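Local coordinates for protein 2-keto-3-deoxygluconate kinase (Thermotoga maritima, PDB 2AFB) that probably phosphorylates 2-keto-3-deoxygluconate at the expense of ATP, as a sugar kinase of the pfkB family within the ribokinase clan, at residues 332-335 against 336-340. Sequence-based numbering, arbitrary orientation.
Sequences LSIE and EIEKL. With CA (calcium ion), chain G.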
loop_
_atom_site.group_PDB
_atom_site.type_symbol
_atom_site.label_atom_id
_atom_site.label_comp_id
_atom_site.label_asym_id
_atom_site.label_seq_id
_atom_site.Cartn_x
_atom_site.Cartn_y
_atom_site.Cartn_z
ATOM N N LEU A 332 -5.103 15.595 18.581
ATOM C CA LEU A 332 -5.405 15.441 19.992
ATOM C C LEU A 332 -6.557 16.350 20.351
ATOM O O LEU A 332 -6.716 17.421 19.746
ATOM C CB LEU A 332 -4.184 15.832 20.832
ATOM C CG LEU A 332 -3.087 14.777 20.991
ATOM C CD1 LEU A 332 -1.976 15.320 21.902
ATOM C CD2 LEU A 332 -3.629 13.479 21.499
ATOM N N SER A 333 -7.379 15.887 21.294
ATOM C CA SER A 333 -8.375 16.699 21.994
ATOM C C SER A 333 -7.891 17.064 23.394
ATOM O O SER A 333 -7.051 16.395 23.962
ATOM C CB SER A 333 -9.696 15.934 22.136
ATOM O OG SER A 333 -9.544 14.871 23.040
ATOM N N ILE A 334 -8.472 18.112 23.963
ATOM C CA ILE A 334 -8.181 18.522 25.335
ATOM C C ILE A 334 -8.425 17.351 26.309
ATOM O O ILE A 334 -7.591 17.041 27.177
ATOM C CB ILE A 334 -9.042 19.775 25.726
ATOM C CG1 ILE A 334 -8.705 20.932 24.793
ATOM C CG2 ILE A 334 -8.774 20.211 27.192
ATOM C CD1 ILE A 334 -9.809 21.980 24.722
ATOM N N GLU A 335 -9.547 16.667 26.104
ATOM C CA GLU A 335 -9.957 15.590 26.962
ATOM C C GLU A 335 -8.917 14.472 27.031
ATOM O O GLU A 335 -8.681 13.950 28.096
ATOM C CB GLU A 335 -11.292 15.028 26.487
ATOM C CG GLU A 335 -11.754 13.764 27.279
ATOM C CD GLU A 335 -13.212 13.232 26.933
ATOM O OE1 GLU A 335 -13.840 13.738 25.968
ATOM O OE2 GLU A 335 -13.727 12.314 27.654
ATOM N N GLU A 336 -8.369 14.084 25.879
ATOM C CA GLU A 336 -7.374 13.011 25.768
ATOM C C GLU A 336 -6.116 13.322 26.552
ATOM O O GLU A 336 -5.600 12.483 27.292
ATOM C CB GLU A 336 -7.019 12.751 24.276
ATOM C CG GLU A 336 -8.155 11.973 23.570
ATOM C CD GLU A 336 -8.050 11.893 21.992
ATOM O OE1 GLU A 336 -7.248 12.651 21.380
ATOM O OE2 GLU A 336 -8.817 11.077 21.382
ATOM N N ILE A 337 -5.624 14.540 26.388
ATOM C CA ILE A 337 -4.471 15.025 27.139
ATOM C C ILE A 337 -4.755 15.050 28.646
ATOM O O ILE A 337 -3.956 14.565 29.447
ATOM C CB ILE A 337 -4.078 16.447 26.649
ATOM C CG1 ILE A 337 -3.817 16.436 25.156
ATOM C CG2 ILE A 337 -2.891 17.018 27.474
ATOM C CD1 ILE A 337 -3.601 17.781 24.573
ATOM N N GLU A 338 -5.877 15.643 29.052
ATOM C CA GLU A 338 -6.214 15.680 30.468
ATOM C C GLU A 338 -6.314 14.302 31.079
ATOM O O GLU A 338 -5.910 14.111 32.218
ATOM C CB GLU A 338 -7.550 16.382 30.709
ATOM C CG GLU A 338 -7.466 17.884 30.562
ATOM C CD GLU A 338 -8.818 18.588 30.728
ATOM O OE1 GLU A 338 -9.892 17.903 30.670
ATOM O OE2 GLU A 338 -8.789 19.842 30.916
ATOM N N LYS A 339 -6.864 13.355 30.321
ATOM C CA LYS A 339 -7.032 11.975 30.766
ATOM C C LYS A 339 -5.672 11.336 31.124
ATOM O O LYS A 339 -5.526 10.624 32.124
ATOM C CB LYS A 339 -7.729 11.158 29.662
ATOM C CG LYS A 339 -8.041 9.688 30.021
ATOM C CD LYS A 339 -8.991 9.574 31.211
ATOM C CE LYS A 339 -9.117 8.130 31.697
ATOM N NZ LYS A 339 -9.636 7.258 30.607
ATOM N N LEU A 340 -4.663 11.619 30.315
ATOM C CA LEU A 340 -3.320 11.115 30.584
ATOM C C LEU A 340 -2.729 11.835 31.801
ATOM O O LEU A 340 -2.330 11.202 32.756
ATOM C CB LEU A 340 -2.423 11.298 29.361
ATOM C CG LEU A 340 -0.991 10.803 29.568
ATOM C CD1 LEU A 340 -0.957 9.365 30.005
ATOM C CD2 LEU A 340 -0.225 11.020 28.306
HETATM CA CA CA G . -11.314 20.039 30.715
HETATM O O HOH W 1 -13.756 19.757 32.203
#
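Ser333 and Glu336 close the first turn of helix 334-341, where Ile337 N makes a weak hydrogen bond back to Ser333 O and Glu338 N a nearly straight one (174°) to Ile334 O at 2.9 Å. Ser333 is the N-cap, and the pair is a worked example of the capping box. Ser333 OG, turned between its own backbone N and carbonyl carbon (chi1 69°), accepts from Glu336 N at 3.2 Å. Glu336 reciprocates: its CG, anti to the carbonyl carbon, starts the extended chain back toward Ser333, whose N donates to Glu336 OE1 at 3.2 Å, arriving from above the carboxylate plane, 47° out of it. The other oxygen, OE2, forms a salt bridge with Arg32 of the second subunit. Putting a glutamine at Glu336 would probably leave that arginine without this carboxylate charge, even if an amide oxygen could still accept from Ser333 N. Leu332 crosses Ile337 at about a right angle, Leu332 CD1 lying 3.9 Å from Ile337 CG1, and the Ile337 side chain also packs on Phe314 and Ala318 of helix 308-322. On another side of the turn Ile334 and Glu338 run side by side, Ile334 CG2 3.7 Å from Glu338 OE2. Both carboxylate oxygens of Glu338 grip the calcium ion, OE1 at 2.6 Å; His8, from the N-terminal histidine tag, and a water also bind it, so the site probably belongs to this construct. One helical turn thus divides its acidic work: Glu336 satisfies an amide before the helix and a neighbouring subunit's cation, while Glu338 holds the calcium ion seen here.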